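PDB 3EGE: putative methyltransferase from antibiotic biosynthesis pathway from Anabaena variabilis ATCC 29413, which probably acts as an S-adenosylmethionine-dependent methyltransferase, with a Rossmann-like methyltransferase domain, in a pathway thought to make an antibiotic. Local coordinates for residues R171-I176 against R253-T258; A192-E197 against E241-Q246. All coordinates share one frame; numbering follows the deposited sequence.

From the N terminus, the chain first lays down the parallel strands 37-41, 58-62, 78-81, 97-101 and 126-131, then reaches strand 172-181, which opens contact 1. The loop that contact 1 closes, 76 residues between its segments, is rich in helix. Nested inside it, contact 2 (192-197 with 241-246) closes an inner loop of 43 residues that carries helices 202-206, 209-213, 216-231 and 234-239. Contact 1 then pairs strand 252-258 with strand 172-181 in the main sheet, whereas contact 2 ties the loop after strand 172-181 to the one between helix 234-239 and strand 247-248. Their centres are 29 Å apart and the nearest atoms about 12 Å, so they do not touch.

Contact 1. Residues R171-I176 against R253-T258; sequences RRVEAI and RFIYTT
The carbonyl oxygen of Arg172 is gripped twice by Thr258. The backbone N of Thr258 approaches Arg172 O at 2.7 Å, nearly in line with the carbonyl bond, while the hydroxyl OG1 donates to Arg172 O at 3.0 Å from above the carbonyl plane. With chi1 at 53°, OG1 sits between the backbone N and the carbonyl carbon of Thr258, which turns the hydroxyl back to this acceptor. The same OG1 lies over the centre of one face of the Arg172 guanidinium, whose edge makes a weak, long salt bridge to Glu174 OE2 (NH2 to OE2 3.4 Å).

Further along, Glu174 and Tyr256 exchange backbone bonds, Glu174 N to Tyr256 O being 2.8 Å. Glu174 CB rests over the Tyr256 ring, 4.1 Å from its centroid, as a CH-pi contact; the carboxylate stands 85° from the ring plane and brings OE1 to 3.1 Å from the phenolic OH. Ile176 crosses Tyr256 at about a right angle and adds its CG2, 3.5 Å from Tyr256 OH. On the other face Val173 CG1 packs against Ile255 CG2, and that side meets helix 158-169 through Ile162 and Leu165. Phe254, by contrast, runs to helix 20-30.

The axes of the short segments 172-176 and 253-258 make 145° between their N-to-C directions, and hydrogen-bonded pairs at Glu174-Tyr256 and Ile176-Phe254 define an antiparallel ladder. Strand 252-258 lies between strands 126-131 and 172-181 and is antiparallel to both, as the last strand of a class I, Rossmann-like methyltransferase sheet is inserted next to the fifth.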
loop_
_atom_site.group_PDB
_atom_site.type_symbol
_atom_site.label_atom_id
_atom_site.label_comp_id
_atom_site.label_asym_id
_atom_site.label_seq_id
_atom_site.Cartn_x
_atom_site.Cartn_y
_atom_site.Cartn_z
ATOM N N ARG A 171 -8.802 19.651 8.322
ATOM C CA ARG A 171 -8.120 19.153 9.519
ATOM C C ARG A 171 -6.669 19.184 9.069
ATOM O O ARG A 171 -6.402 19.041 7.854
ATOM C CB ARG A 171 -8.532 17.722 9.858
ATOM C CG ARG A 171 -9.989 17.517 10.190
ATOM C CD ARG A 171 -10.313 17.523 11.685
ATOM N NE ARG A 171 -9.839 16.306 12.378
ATOM C CZ ARG A 171 -10.389 15.741 13.475
ATOM N NH1 ARG A 171 -11.511 16.217 14.050
ATOM N NH2 ARG A 171 -9.838 14.630 13.987
ATOM N N ARG A 172 -5.743 19.407 10.004
ATOM C CA ARG A 172 -4.322 19.449 9.640
ATOM C C ARG A 172 -3.923 18.036 9.207
ATOM O O ARG A 172 -4.317 17.048 9.834
ATOM C CB ARG A 172 -3.416 19.964 10.768
ATOM C CG ARG A 172 -1.935 20.129 10.323
ATOM C CD ARG A 172 -0.993 20.682 11.386
ATOM N NE ARG A 172 -0.753 19.743 12.490
ATOM C CZ ARG A 172 -1.474 19.639 13.617
ATOM N NH1 ARG A 172 -2.549 20.407 13.857
ATOM N NH2 ARG A 172 -1.125 18.728 14.534
ATOM N N VAL A 173 -3.207 17.969 8.092
ATOM C CA VAL A 173 -2.692 16.732 7.536
ATOM C C VAL A 173 -1.187 16.724 7.813
ATOM O O VAL A 173 -0.520 17.733 7.597
ATOM C CB VAL A 173 -3.012 16.627 6.016
ATOM C CG1 VAL A 173 -2.189 15.528 5.326
ATOM C CG2 VAL A 173 -4.511 16.407 5.822
ATOM N N GLU A 174 -0.693 15.596 8.327
ATOM C CA GLU A 174 0.724 15.332 8.564
ATOM C C GLU A 174 1.144 14.102 7.777
ATOM O O GLU A 174 0.299 13.344 7.299
ATOM C CB GLU A 174 0.990 15.092 10.041
ATOM C CG GLU A 174 1.040 16.369 10.842
ATOM C CD GLU A 174 1.291 16.140 12.323
ATOM O OE1 GLU A 174 1.309 14.966 12.767
ATOM O OE2 GLU A 174 1.452 17.147 13.053
ATOM N N ALA A 175 2.459 13.919 7.662
ATOM C CA ALA A 175 3.062 12.783 6.968
ATOM C C ALA A 175 4.283 12.242 7.708
ATOM O O ALA A 175 4.995 13.004 8.324
ATOM C CB ALA A 175 3.445 13.167 5.547
ATOM N N ILE A 176 4.479 10.918 7.695
ATOM C CA ILE A 176 5.681 10.291 8.293
ATOM C C ILE A 176 6.202 9.189 7.381
ATOM O O ILE A 176 5.408 8.567 6.686
ATOM C CB ILE A 176 5.444 9.705 9.712
ATOM C CG1 ILE A 176 4.351 8.620 9.707
ATOM C CG2 ILE A 176 5.101 10.817 10.664
ATOM C CD1 ILE A 176 4.023 8.025 11.086
ATOM N N ARG A 253 5.052 6.419 2.720
ATOM C CA ARG A 253 4.636 7.453 3.659
ATOM C C ARG A 253 3.198 7.269 4.157
ATOM O O ARG A 253 2.295 6.944 3.376
ATOM C CB ARG A 253 4.661 8.812 2.936
ATOM C CG ARG A 253 6.005 9.312 2.455
ATOM C CD ARG A 253 6.845 9.850 3.624
ATOM N NE ARG A 253 8.148 10.309 3.180
ATOM C CZ ARG A 253 9.192 9.540 2.849
ATOM N NH1 ARG A 253 9.132 8.233 2.897
ATOM N NH2 ARG A 253 10.321 10.097 2.449
ATOM N N PHE A 254 3.000 7.495 5.458
ATOM C CA PHE A 254 1.655 7.590 6.025
ATOM C C PHE A 254 1.274 9.068 5.961
ATOM O O PHE A 254 2.036 9.910 6.439
ATOM C CB PHE A 254 1.565 7.107 7.473
ATOM C CG PHE A 254 1.536 5.622 7.613
ATOM C CD1 PHE A 254 0.378 4.918 7.325
ATOM C CD2 PHE A 254 2.662 4.913 8.054
ATOM C CE1 PHE A 254 0.325 3.511 7.471
ATOM C CE2 PHE A 254 2.630 3.495 8.185
ATOM C CZ PHE A 254 1.455 2.800 7.901
ATOM N N ILE A 255 0.165 9.368 5.279
ATOM C CA ILE A 255 -0.466 10.690 5.291
ATOM C C ILE A 255 -1.684 10.478 6.210
ATOM O O ILE A 255 -2.433 9.503 6.033
ATOM C CB ILE A 255 -1.022 11.157 3.928
ATOM C CG1 ILE A 255 0.058 11.434 2.905
ATOM C CG2 ILE A 255 -1.755 12.477 4.083
ATOM C CD1 ILE A 255 -0.597 11.850 1.571
ATOM N N TYR A 256 -1.872 11.394 7.165
ATOM C CA TYR A 256 -2.962 11.299 8.119
ATOM C C TYR A 256 -3.417 12.636 8.685
ATOM O O TYR A 256 -2.621 13.566 8.843
ATOM C CB TYR A 256 -2.591 10.354 9.276
ATOM C CG TYR A 256 -1.365 10.791 10.042
ATOM C CD1 TYR A 256 -0.086 10.456 9.590
ATOM C CD2 TYR A 256 -1.473 11.545 11.226
ATOM C CE1 TYR A 256 1.066 10.856 10.288
ATOM C CE2 TYR A 256 -0.315 11.954 11.932
ATOM C CZ TYR A 256 0.948 11.606 11.451
ATOM O OH TYR A 256 2.097 12.009 12.108
ATOM N N THR A 257 -4.713 12.697 8.989
ATOM C CA THR A 257 -5.315 13.855 9.620
ATOM C C THR A 257 -5.024 13.880 11.128
ATOM O O THR A 257 -4.814 12.844 11.776
ATOM C CB THR A 257 -6.824 13.912 9.418
ATOM O OG1 THR A 257 -7.384 12.644 9.770
ATOM C CG2 THR A 257 -7.162 14.242 7.979
ATOM N N THR A 258 -4.964 15.107 11.638
ATOM C CA THR A 258 -4.792 15.423 13.058
ATOM C C THR A 258 -5.789 16.540 13.384
ATOM O O THR A 258 -6.386 17.129 12.473
ATOM C CB THR A 258 -3.341 15.915 13.398
ATOM O OG1 THR A 258 -2.980 17.002 12.539
ATOM C CG2 THR A 258 -2.311 14.801 13.232
#

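Contact 2. Residues A192-E197 against E241-Q246; sequences AWRRPE and EIHHLQ
Arg194 and Trp193 meet residues 242-246 in different ways: the guanidinium presents its edge to backbone and side-chain oxygens, and the indole its rim. Arg194 NH1 donates to Leu245 O at 3.2 Å with an N-H...O angle of 172°; the acceptor lies in the guanidinium plane, although NH1 itself stands above the carbonyl plane of Leu245. The same NH1 makes a weak bond to Gln246 OE1, and the Gln246 amide is turned almost perpendicular to the guanidinium, at 89°. His243 O lies over one face of the guanidinium, toward its rim, at an angle too poor for a bond to NH1. The His243 ring receives Arg194 CZ over one of its own faces, 4.1 Å above the plane, but the two planes are inclined by 50°, so this is no parallel stack. In Arg194, CD is anti to CA and lies 3.3 Å from Leu245 O; the bend at chi3 then swings NE and the guanidinium over toward His243 and Leu245.

The six-membered ring of Trp193 reaches Ile242 and Leu245. Its CE3 atom is 3.7 Å from Ile242 CG1, while CH2 lies 3.4 Å from Leu245 O, near the ring plane. Trp193 NE1 bonds to Pro181 O, which helps to fix the rotation of the indole, and Ile242 also touches Trp140, Trp235 and Ile248.

Two waters extend the polar side. Water 1 joins Arg194 O to His243 ND1, at 2.7 Å from the latter, and water 2 donates to Gln246 OE1 and accepts only weakly from Arg194 NH2. Together the geometry implies a surface contact in which a buried indole supplies apolar cover, while the arginine, probably charged, gives Leu245 O a straight bond and Gln246 OE1 a weak one that water 2 supplements, where the chain leaves its 3-10 turn.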
loop_
_atom_site.group_PDB
_atom_site.type_symbol
_atom_site.label_atom_id
_atom_site.label_comp_id
_atom_site.label_asym_id
_atom_site.label_seq_id
_atom_site.Cartn_x
_atom_site.Cartn_y
_atom_site.Cartn_z
ATOM N N ALA A 192 10.977 -6.865 -1.191
ATOM C CA ALA A 192 12.109 -7.812 -1.223
ATOM C C ALA A 192 13.463 -7.099 -1.572
ATOM O O ALA A 192 14.387 -7.710 -2.156
ATOM C CB ALA A 192 11.820 -8.962 -2.166
ATOM N N TRP A 193 13.593 -5.827 -1.159
ATOM C CA TRP A 193 14.819 -5.027 -1.362
ATOM C C TRP A 193 16.123 -5.629 -0.812
ATOM O O TRP A 193 17.177 -5.251 -1.259
ATOM C CB TRP A 193 14.675 -3.615 -0.768
ATOM C CG TRP A 193 14.486 -3.544 0.708
ATOM C CD1 TRP A 193 13.301 -3.529 1.377
ATOM C CD2 TRP A 193 15.508 -3.438 1.703
ATOM N NE1 TRP A 193 13.511 -3.400 2.721
ATOM C CE2 TRP A 193 14.855 -3.333 2.959
ATOM C CE3 TRP A 193 16.908 -3.384 1.663
ATOM C CZ2 TRP A 193 15.557 -3.236 4.167
ATOM C CZ3 TRP A 193 17.611 -3.262 2.877
ATOM C CH2 TRP A 193 16.935 -3.201 4.102
ATOM N N ARG A 194 16.049 -6.494 0.193
ATOM C CA ARG A 194 17.250 -7.140 0.729
ATOM C C ARG A 194 17.265 -8.636 0.404
ATOM O O ARG A 194 18.167 -9.337 0.854
ATOM C CB ARG A 194 17.357 -6.894 2.242
ATOM C CG ARG A 194 18.790 -6.559 2.692
ATOM C CD ARG A 194 18.861 -6.449 4.209
ATOM N NE ARG A 194 18.894 -7.784 4.805
ATOM C CZ ARG A 194 19.094 -8.063 6.089
ATOM N NH1 ARG A 194 19.244 -7.101 6.995
ATOM N NH2 ARG A 194 19.124 -9.341 6.478
ATOM N N ARG A 195 16.313 -9.089 -0.416
ATOM C CA ARG A 195 16.136 -10.494 -0.789
ATOM C C ARG A 195 15.943 -10.579 -2.314
ATOM O O ARG A 195 14.879 -11.001 -2.785
ATOM C CB ARG A 195 14.917 -11.046 -0.050
ATOM C CG ARG A 195 15.086 -11.123 1.468
ATOM C CD ARG A 195 13.774 -11.440 2.179
ATOM N NE ARG A 195 12.861 -10.291 2.198
ATOM C CZ ARG A 195 11.601 -10.304 2.645
ATOM N NH1 ARG A 195 11.022 -11.409 3.090
ATOM N NH2 ARG A 195 10.897 -9.177 2.621
ATOM N N PRO A 196 16.984 -10.206 -3.093
ATOM C CA PRO A 196 16.857 -10.100 -4.553
ATOM C C PRO A 196 16.336 -11.335 -5.286
ATOM O O PRO A 196 15.633 -11.201 -6.312
ATOM C CB PRO A 196 18.284 -9.763 -5.009
ATOM C CG PRO A 196 19.146 -10.225 -3.917
ATOM C CD PRO A 196 18.366 -9.921 -2.675
ATOM N N GLU A 197 16.702 -12.504 -4.758
ATOM C CA GLU A 197 16.288 -13.795 -5.283
ATOM C C GLU A 197 14.773 -14.012 -5.283
ATOM O O GLU A 197 14.259 -14.744 -6.139
ATOM C CB GLU A 197 17.047 -14.952 -4.585
ATOM C CG GLU A 197 16.686 -15.278 -3.105
ATOM C CD GLU A 197 17.036 -14.205 -2.068
ATOM O OE1 GLU A 197 17.942 -13.371 -2.325
ATOM O OE2 GLU A 197 16.395 -14.225 -0.986
ATOM N N GLU A 241 26.379 -3.993 -0.251
ATOM C CA GLU A 241 26.333 -3.198 1.001
ATOM C C GLU A 241 24.937 -3.020 1.576
ATOM O O GLU A 241 24.790 -2.786 2.777
ATOM C CB GLU A 241 26.976 -1.810 0.796
ATOM C CG GLU A 241 28.503 -1.844 0.583
ATOM C CD GLU A 241 29.264 -2.376 1.809
ATOM O OE1 GLU A 241 28.995 -1.910 2.961
ATOM O OE2 GLU A 241 30.131 -3.262 1.607
ATOM N N ILE A 242 23.919 -3.121 0.722
ATOM C CA ILE A 242 22.512 -3.027 1.135
ATOM C C ILE A 242 22.130 -4.120 2.164
ATOM O O ILE A 242 21.225 -3.918 2.969
ATOM C CB ILE A 242 21.566 -3.056 -0.123
ATOM C CG1 ILE A 242 20.207 -2.412 0.192
ATOM C CG2 ILE A 242 21.431 -4.473 -0.683
ATOM C CD1 ILE A 242 19.287 -2.273 -1.026
ATOM N N HIS A 243 22.833 -5.265 2.130
ATOM C CA HIS A 243 22.596 -6.368 3.084
ATOM C C HIS A 243 22.820 -5.994 4.564
ATOM O O HIS A 243 22.219 -6.607 5.446
ATOM C CB HIS A 243 23.433 -7.619 2.730
ATOM C CG HIS A 243 23.063 -8.826 3.542
ATOM N ND1 HIS A 243 21.937 -9.582 3.281
ATOM C CD2 HIS A 243 23.628 -9.361 4.650
ATOM C CE1 HIS A 243 21.842 -10.546 4.181
ATOM N NE2 HIS A 243 22.856 -10.436 5.021
ATOM N N HIS A 244 23.655 -4.986 4.823
ATOM C CA HIS A 244 23.941 -4.548 6.189
ATOM C C HIS A 244 22.861 -3.650 6.781
ATOM O O HIS A 244 22.869 -3.438 7.988
ATOM C CB HIS A 244 25.304 -3.842 6.284
ATOM C CG HIS A 244 26.413 -4.577 5.597
ATOM N ND1 HIS A 244 26.742 -5.885 5.890
ATOM C CD2 HIS A 244 27.266 -4.185 4.623
ATOM C CE1 HIS A 244 27.747 -6.268 5.124
ATOM N NE2 HIS A 244 28.086 -5.253 4.347
ATOM N N LEU A 245 21.953 -3.122 5.959
ATOM C CA LEU A 245 20.863 -2.253 6.435
ATOM C C LEU A 245 19.707 -3.053 7.002
ATOM O O LEU A 245 19.269 -4.001 6.375
ATOM C CB LEU A 245 20.311 -1.410 5.288
ATOM C CG LEU A 245 21.234 -0.428 4.586
ATOM C CD1 LEU A 245 20.446 0.261 3.470
ATOM C CD2 LEU A 245 21.821 0.589 5.566
ATOM N N GLN A 246 19.204 -2.673 8.172
ATOM C CA GLN A 246 18.008 -3.334 8.747
ATOM C C GLN A 246 16.711 -2.761 8.166
ATOM O O GLN A 246 15.685 -3.451 8.173
ATOM C CB GLN A 246 18.022 -3.327 10.289
ATOM C CG GLN A 246 19.294 -3.962 10.913
ATOM C CD GLN A 246 19.749 -5.307 10.266
ATOM O OE1 GLN A 246 18.945 -6.220 10.035
ATOM N NE2 GLN A 246 21.053 -5.419 9.998
HETATM O O HOH W 1 21.145 -8.947 0.733
HETATM O O HOH W 2 19.244 -9.102 9.846
#